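Local atomic coordinates of leucine aminopeptidase (Parabacteroides distasonis, PDB entry 3TC8), a protein that probably works as a zinc-dependent exopeptidase of the M28 family, of the aminopeptidase or glutaminyl cyclase type. Residues A[196-201]-A[247-252]; A[217-222]-A[261-266]. One frame throughout, in Å; residues are numbered along the deposited sequence.

Contact 1: residues A[196-201]-A[247-252]; sequences GILLDM and ITDDHQ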
ATOM      1  N   GLY A 196       9.674   3.868  -7.166  1.00  8.66           N
ATOM      2  CA  GLY A 196       8.453   3.322  -6.612  1.00  8.40           C
ATOM      3  C   GLY A 196       7.914   4.162  -5.452  1.00  7.68           C
ATOM      4  O   GLY A 196       8.674   4.757  -4.693  1.00  8.55           O
ATOM      5  N   ILE A 197       6.581   4.190  -5.332  1.00  7.48           N
ATOM      6  CA  ILE A 197       5.906   4.814  -4.204  1.00  7.72           C
ATOM      7  C   ILE A 197       4.934   3.797  -3.612  1.00  6.93           C
ATOM      8  O   ILE A 197       4.023   3.326  -4.306  1.00  7.55           O
ATOM      9  CB  ILE A 197       5.131   6.089  -4.555  1.00  7.47           C
ATOM     10  CG1 ILE A 197       6.081   7.148  -5.171  1.00  8.66           C
ATOM     11  CG2 ILE A 197       4.427   6.633  -3.331  1.00  9.23           C
ATOM     12  CD1 ILE A 197       5.300   8.352  -5.720  1.00 10.62           C
ATOM     13  N   LEU A 198       5.146   3.438  -2.350  1.00  7.47           N
ATOM     14  CA  LEU A 198       4.253   2.624  -1.545  1.00  7.08           C
ATOM     15  C   LEU A 198       3.335   3.529  -0.737  1.00  6.99           C
ATOM     16  O   LEU A 198       3.798   4.452  -0.096  1.00  7.76           O
ATOM     17  CB  LEU A 198       5.097   1.765  -0.604  1.00  7.45           C
ATOM     18  CG  LEU A 198       4.366   0.993   0.497  1.00  7.44           C
ATOM     19  CD1 LEU A 198       3.337   0.015  -0.060  1.00  8.91           C
ATOM     20  CD2 LEU A 198       5.360   0.253   1.357  1.00  8.74           C
ATOM     21  N   LEU A 199       2.048   3.216  -0.728  1.00  7.05           N
ATOM     22  CA  LEU A 199       1.080   3.846   0.140  1.00  7.38           C
ATOM     23  C   LEU A 199       0.672   2.797   1.176  1.00  7.46           C
ATOM     24  O   LEU A 199       0.176   1.721   0.799  1.00  7.97           O
ATOM     25  CB  LEU A 199      -0.157   4.296  -0.619  1.00  7.93           C
ATOM     26  CG  LEU A 199       0.066   5.239  -1.822  1.00  8.77           C
ATOM     27  CD1 LEU A 199      -1.266   5.650  -2.422  1.00  9.98           C
ATOM     28  CD2 LEU A 199       0.923   6.404  -1.407  1.00  9.60           C
ATOM     29  N   ASP A 200       0.784   3.127   2.434  1.00  7.18           N
ATOM     30  CA  ASP A 200       0.383   2.222   3.515  1.00  7.91           C
ATOM     31  C   ASP A 200      -0.202   3.053   4.649  1.00  7.95           C
ATOM     32  O   ASP A 200       0.479   3.950   5.115  1.00  9.40           O
ATOM     33  CB  ASP A 200       1.603   1.410   3.971  1.00  9.42           C
ATOM     34  CG  ASP A 200       1.295   0.282   4.921  1.00 10.46           C
ATOM     35  OD1 ASP A 200       0.121  -0.037   5.170  1.00 11.31           O
ATOM     36  OD2 ASP A 200       2.260  -0.390   5.431  1.00 11.01           O
HETATM   37  N   MSE A 201      -1.436   2.799   5.056  1.00  7.80           N
HETATM   38  CA  MSE A 201      -2.045   3.601   6.128  1.00  7.72           C
HETATM   39  C   MSE A 201      -2.050   5.098   5.809  1.00  7.91           C
HETATM   40  O   MSE A 201      -1.467   5.915   6.526  1.00  8.63           O
HETATM   41  CB  MSE A 201      -1.409   3.293   7.520  1.00  8.23           C
HETATM   42  CG  MSE A 201      -1.636   1.838   7.947  1.00  9.40           C
HETATM   43 SE   MSE A 201      -1.062   1.411   9.670  0.75 11.58          SE
HETATM   44  CE  MSE A 201      -2.528   1.864  10.534  1.00 18.17           C
ATOM     45  N   ILE A 247      10.833   1.936   9.069  1.00 11.33           N
ATOM     46  CA  ILE A 247       9.647   1.105   9.060  1.00 10.85           C
ATOM     47  C   ILE A 247       9.842  -0.079   8.105  1.00 10.99           C
ATOM     48  O   ILE A 247      10.105   0.103   6.933  1.00 11.50           O
ATOM     49  CB  ILE A 247       8.410   1.941   8.679  1.00 10.96           C
ATOM     50  CG1 ILE A 247       8.203   3.099   9.664  1.00 12.95           C
ATOM     51  CG2 ILE A 247       7.180   1.058   8.593  1.00 12.87           C
ATOM     52  CD1 ILE A 247       7.169   4.131   9.271  1.00 13.31           C
ATOM     53  N   THR A 248       9.643  -1.302   8.614  1.00 11.21           N
ATOM     54  CA  THR A 248       9.634  -2.506   7.786  1.00 11.37           C
ATOM     55  C   THR A 248       8.362  -2.496   6.958  1.00 10.90           C
ATOM     56  O   THR A 248       7.269  -2.402   7.489  1.00 11.62           O
ATOM     57  CB  THR A 248       9.641  -3.767   8.670  1.00 13.31           C
ATOM     58  OG1 THR A 248      10.811  -3.770   9.480  1.00 17.07           O
ATOM     59  CG2 THR A 248       9.536  -5.021   7.814  1.00 14.96           C
ATOM     60  N   ASP A 249       8.510  -2.537   5.648  1.00  9.95           N
ATOM     61  CA  ASP A 249       7.353  -2.502   4.769  1.00  9.90           C
ATOM     62  C   ASP A 249       7.734  -2.979   3.389  1.00  9.43           C
ATOM     63  O   ASP A 249       8.909  -3.286   3.106  1.00 10.01           O
ATOM     64  CB  ASP A 249       6.766  -1.087   4.748  1.00  9.68           C
ATOM     65  CG  ASP A 249       5.259  -1.037   4.641  1.00  9.86           C
ATOM     66  OD1 ASP A 249       4.637  -2.058   4.281  1.00 11.96           O
ATOM     67  OD2 ASP A 249       4.675   0.076   4.925  1.00 10.73           O
ATOM     68  N   ASP A 250       6.757  -3.098   2.491  1.00  9.21           N
ATOM     69  CA  ASP A 250       6.992  -3.729   1.226  1.00  8.92           C
ATOM     70  C   ASP A 250       8.094  -3.070   0.410  1.00  8.30           C
ATOM     71  O   ASP A 250       8.754  -3.723  -0.382  1.00  9.06           O
ATOM     72  CB  ASP A 250       5.679  -3.733   0.393  1.00  9.18           C
ATOM     73  CG  ASP A 250       4.562  -4.665   0.931  1.00  9.74           C
ATOM     74  OD1 ASP A 250       4.812  -5.856   1.002  1.00  9.80           O
ATOM     75  OD2 ASP A 250       3.459  -4.179   1.226  1.00 14.52           O
ATOM     76  N   HIS A 251       8.252  -1.751   0.573  1.00  9.04           N
ATOM     77  CA  HIS A 251       9.261  -1.035  -0.227  1.00  8.99           C
ATOM     78  C   HIS A 251      10.684  -1.534  -0.000  1.00  9.27           C
ATOM     79  O   HIS A 251      11.485  -1.532  -0.946  1.00 10.08           O
ATOM     80  CB  HIS A 251       9.168   0.478   0.023  1.00  9.32           C
ATOM     81  CG  HIS A 251       9.543   0.929   1.390  1.00  9.21           C
ATOM     82  ND1 HIS A 251       9.028   0.331   2.521  1.00  9.57           N
ATOM     83  CD2 HIS A 251      10.379   1.919   1.792  1.00  9.61           C
ATOM     84  CE1 HIS A 251       9.546   0.936   3.574  1.00  9.81           C
ATOM     85  NE2 HIS A 251      10.360   1.910   3.158  1.00  9.36           N
ATOM     86  N   GLN A 252      10.985  -2.050   1.195  1.00  9.69           N
ATOM     87  CA  GLN A 252      12.359  -2.541   1.420  1.00 11.13           C
ATOM     88  C   GLN A 252      12.698  -3.721   0.516  1.00 10.14           C
ATOM     89  O   GLN A 252      13.832  -3.887   0.112  1.00 12.12           O
ATOM     90  CB  GLN A 252      12.631  -2.879   2.861  1.00 13.33           C
ATOM     91  CG  GLN A 252      12.094  -4.146   3.323  1.00 13.80           C
ATOM     92  CD  GLN A 252      12.277  -4.277   4.829  1.00 15.60           C
ATOM     93  OE1 GLN A 252      11.864  -3.388   5.564  1.00 18.24           O
ATOM     94  NE2 GLN A 252      12.802  -5.425   5.284  1.00 16.62           N
TER

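Contact 2: residues A[217-222]-A[261-266]; sequences RAAAPI and PSIDII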
ATOM      1  N   ARG A 217      17.228   6.681   2.739  1.00 10.07           N
ATOM      2  CA  ARG A 217      18.505   6.075   2.421  1.00 10.57           C
ATOM      3  C   ARG A 217      18.589   5.606   0.979  1.00 10.46           C
ATOM      4  O   ARG A 217      19.627   5.773   0.324  1.00 12.18           O
ATOM      5  CB  ARG A 217      18.821   4.948   3.393  1.00 10.43           C
ATOM      6  CG  ARG A 217      20.306   4.543   3.454  1.00 11.55           C
ATOM      7  CD  ARG A 217      21.179   5.586   4.166  1.00 11.67           C
ATOM      8  NE  ARG A 217      22.479   5.049   4.513  1.00 12.62           N
ATOM      9  CZ  ARG A 217      23.540   4.959   3.709  1.00 13.82           C
ATOM     10  NH1 ARG A 217      23.517   5.475   2.497  1.00 15.05           N
ATOM     11  NH2 ARG A 217      24.634   4.326   4.148  1.00 14.09           N
ATOM     12  N   ALA A 218      17.510   5.014   0.472  1.00 10.84           N
ATOM     13  CA  ALA A 218      17.477   4.478  -0.883  1.00 10.72           C
ATOM     14  C   ALA A 218      17.082   5.486  -1.945  1.00 10.12           C
ATOM     15  O   ALA A 218      17.383   5.262  -3.101  1.00 11.83           O
ATOM     16  CB  ALA A 218      16.484   3.307  -0.984  1.00 12.51           C
ATOM     17  N   ALA A 219      16.338   6.519  -1.575  1.00 10.00           N
ATOM     18  CA  ALA A 219      15.534   7.277  -2.546  1.00  9.87           C
ATOM     19  C   ALA A 219      15.251   8.665  -2.044  1.00 10.35           C
ATOM     20  O   ALA A 219      14.173   9.224  -2.242  1.00 10.34           O
ATOM     21  CB  ALA A 219      14.261   6.531  -2.859  1.00 11.24           C
ATOM     22  N   ALA A 220      16.235   9.319  -1.437  1.00 10.46           N
ATOM     23  CA  ALA A 220      16.009  10.672  -0.907  1.00 11.07           C
ATOM     24  C   ALA A 220      15.497  11.642  -1.948  1.00 10.93           C
ATOM     25  O   ALA A 220      14.652  12.443  -1.633  1.00 10.79           O
ATOM     26  CB  ALA A 220      17.244  11.244  -0.205  1.00 12.74           C
ATOM     27  N   PRO A 221      15.970  11.590  -3.201  1.00 11.50           N
ATOM     28  CA  PRO A 221      15.423  12.547  -4.188  1.00 11.33           C
ATOM     29  C   PRO A 221      13.951  12.343  -4.434  1.00 10.30           C
ATOM     30  O   PRO A 221      13.229  13.295  -4.750  1.00 11.04           O
ATOM     31  CB  PRO A 221      16.258  12.280  -5.446  1.00 12.57           C
ATOM     32  CG  PRO A 221      17.547  11.716  -4.928  1.00 13.43           C
ATOM     33  CD  PRO A 221      17.153  10.887  -3.736  1.00 12.08           C
ATOM     34  N   ILE A 222      13.470  11.104  -4.330  1.00 10.39           N
ATOM     35  CA  ILE A 222      12.070  10.788  -4.499  1.00 10.11           C
ATOM     36  C   ILE A 222      11.274  11.316  -3.319  1.00 10.10           C
ATOM     37  O   ILE A 222      10.216  11.919  -3.498  1.00 10.20           O
ATOM     38  CB  ILE A 222      11.831   9.269  -4.727  1.00 10.54           C
ATOM     39  CG1 ILE A 222      12.755   8.709  -5.838  1.00 10.70           C
ATOM     40  CG2 ILE A 222      10.356   8.983  -5.004  1.00 11.43           C
ATOM     41  CD1 ILE A 222      12.642   9.421  -7.195  1.00 12.23           C
ATOM     42  N   PRO A 261      14.597   2.308  -6.555  1.00 11.50           N
ATOM     43  CA  PRO A 261      14.519   3.244  -5.429  1.00 10.78           C
ATOM     44  C   PRO A 261      13.050   3.528  -5.093  1.00 10.44           C
ATOM     45  O   PRO A 261      12.331   4.009  -5.957  1.00 11.22           O
ATOM     46  CB  PRO A 261      15.251   4.503  -5.928  1.00 12.10           C
ATOM     47  CG  PRO A 261      16.138   3.988  -7.055  1.00 15.45           C
ATOM     48  CD  PRO A 261      15.322   2.889  -7.702  1.00 12.90           C
ATOM     49  N   SER A 262      12.667   3.272  -3.847  1.00  9.73           N
ATOM     50  CA  SER A 262      11.245   3.308  -3.471  1.00  9.00           C
ATOM     51  C   SER A 262      11.075   3.964  -2.130  1.00  9.14           C
ATOM     52  O   SER A 262      11.941   3.865  -1.239  1.00 10.61           O
ATOM     53  CB  SER A 262      10.646   1.915  -3.470  1.00  9.76           C
ATOM     54  OG  SER A 262      10.740   1.274  -4.703  1.00 10.58           O
ATOM     55  N   ILE A 263       9.941   4.631  -1.969  1.00  8.47           N
ATOM     56  CA  ILE A 263       9.592   5.295  -0.741  1.00  7.95           C
ATOM     57  C   ILE A 263       8.276   4.752  -0.187  1.00  8.08           C
ATOM     58  O   ILE A 263       7.463   4.151  -0.913  1.00  8.77           O
ATOM     59  CB  ILE A 263       9.493   6.818  -0.950  1.00  9.02           C
ATOM     60  CG1 ILE A 263       8.225   7.244  -1.704  1.00  9.81           C
ATOM     61  CG2 ILE A 263      10.774   7.357  -1.629  1.00 10.17           C
ATOM     62  CD1 ILE A 263       7.949   8.746  -1.622  1.00 11.26           C
ATOM     63  N   ASP A 264       8.067   5.032   1.102  1.00  8.25           N
ATOM     64  CA  ASP A 264       6.845   4.670   1.817  1.00  7.87           C
ATOM     65  C   ASP A 264       6.176   5.899   2.343  1.00  8.23           C
ATOM     66  O   ASP A 264       6.817   6.650   3.100  1.00  8.75           O
ATOM     67  CB  ASP A 264       7.196   3.709   2.963  1.00  8.41           C
ATOM     68  CG  ASP A 264       6.027   2.979   3.556  1.00  8.84           C
ATOM     69  OD1 ASP A 264       4.861   3.156   3.174  1.00  9.18           O
ATOM     70  OD2 ASP A 264       6.327   2.136   4.500  1.00  9.88           O
ATOM     71  N   ILE A 265       4.927   6.128   1.934  1.00  7.81           N
ATOM     72  CA  ILE A 265       4.066   7.164   2.476  1.00  7.61           C
ATOM     73  C   ILE A 265       3.160   6.439   3.458  1.00  7.27           C
ATOM     74  O   ILE A 265       2.306   5.640   3.054  1.00  7.91           O
ATOM     75  CB  ILE A 265       3.243   7.866   1.367  1.00  8.52           C
ATOM     76  CG1 ILE A 265       4.154   8.448   0.274  1.00  8.63           C
ATOM     77  CG2 ILE A 265       2.332   8.925   1.979  1.00  9.38           C
ATOM     78  CD1 ILE A 265       3.456   9.099  -0.862  1.00  9.33           C
ATOM     79  N   ILE A 266       3.347   6.715   4.743  1.00  8.12           N
ATOM     80  CA  ILE A 266       2.745   5.943   5.833  1.00  8.68           C
ATOM     81  C   ILE A 266       2.574   6.795   7.052  1.00  8.30           C
ATOM     82  O   ILE A 266       3.469   7.547   7.427  1.00  8.94           O
ATOM     83  CB  ILE A 266       3.580   4.654   6.130  1.00  8.71           C
ATOM     84  CG1 ILE A 266       2.971   3.871   7.295  1.00 10.10           C
ATOM     85  CG2 ILE A 266       5.051   4.949   6.375  1.00  9.94           C
ATOM     86  CD1 ILE A 266       3.516   2.454   7.436  1.00 11.50           C
TER

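Contact 1: residues A[196-201]-A[247-252]
Leu198 and Asp249 meet at the start of helix 250-258, where one methyl of the leucine fits into the bend by which the chain enters the helix. With CG anti to the backbone N (chi1 170°), Leu198 leans out from strand 195-200 and its CD2 alone does the touching. Leu198 CD2 lies 3.5 Å from Asp249 CG, the two side chains crossing at a slant, and 3.6 Å from His251 N. The same methyl lies obliquely to the His251 ring, Leu198 CD2 being 3.8 Å from His251 ND1, while His251 NE2 is hydrogen-bonded to Glu212 OE1. Asp250 meets the methyl with its backbone N and, of its side chain, CB; its carboxylate is hydrogen-bonded to Thr179.

Two residues along the strand, Asp200 reaches out in the same direction and presents OD2 to Asp249. The separation between Asp200 OD2 and Asp249 OD2 is 2.5 Å, and the two carboxylate planes are turned 56° against each other, neither stacked nor coplanar. On the other oxygen, Asp249 OD1 accepts a hydrogen bond from the amide of Asp250 (N to OD1 3.0 Å), received on the anti side and 32° out of the carboxylate plane, which helps to fix the rotation of the group.

Asp200 also adjoins Asp127, a zinc ligand, and the zinc ion is about 6 Å from the Asp200 side chain, nearest atoms; Glu159 packs against Asp249. The chemistry therefore sets a leucine methyl against buried, closely spaced acids beside the zinc site, consistent with the acidic network next to the single zinc in glutaminyl cyclases.

Contact 2: residues A[217-222]-A[261-266]
Ala219 brings its small CB onto Pro261 and the start of strand 262-266, meeting Pro261 CB at 3.8 Å and, at the same distance from Ala219 CB, the CG2 methyl of Ile263. The alanine has an extended phi of -157°, far from helical values, and the helix is kinked just beyond it: Pro221 has no amide hydrogen to give, and Ile222 N makes only a weak bond to Ala219 O.

Ile263 is the residue that bridges the kink. Its chi1 of 74° lodges CG1 between the backbone N and the carbonyl carbon and leaves CG2 beside the N, pointing at the helix. There CG2 touches Ile222 as well, Ile263 CG2 lying 3.8 Å from Ile222 CG2, the two branched side chains passing at a slant; CD1 of Ile263 grazes the same methyl more loosely. Ile222 offers this branch because its CG2 is anti to its own N. At the other end, Pro261 CB lies 3.6 Å from Ala218 O. Ser262 turns the opposite way, its OG bonded to Ile260 O, and its own carbonyl oxygen is buried here without a partner.

Helix 213-233 thus crosses strand 262-266 almost at right angles (80°), the short axes 7.0 Å apart. Val223 and Val226 of that helix extend the apolar cover over Ile263, while Val254 and Ile255 of helix 250-258 receive Ser262, and strand 195-200 is hydrogen-bonded alongside.

In the fold
Both contacts are built on neighbouring parallel strands of one sheet, tied to each other where Leu198 N probably hydrogen-bonds Ile263 O (2.8 Å). Contact 1 joins 195-200 to the start of helix 250-258 and contact 2 joins 262-266 to helix 213-233 on the other face, though Ser262 and Asp264 also reach helix 250-258. Contact 1 is wholly buried, near the centre of the chain, and sets a leucine methyl beside closely spaced acidic groups; the centre of contact 2 is about 14 Å from the centre of the chain, and its side-chain pairs are purely apolar and partly exposed. Asp264 links the two, its OD2 2.7 Å from Asp249 OD2, so the acid cluster spans both strands.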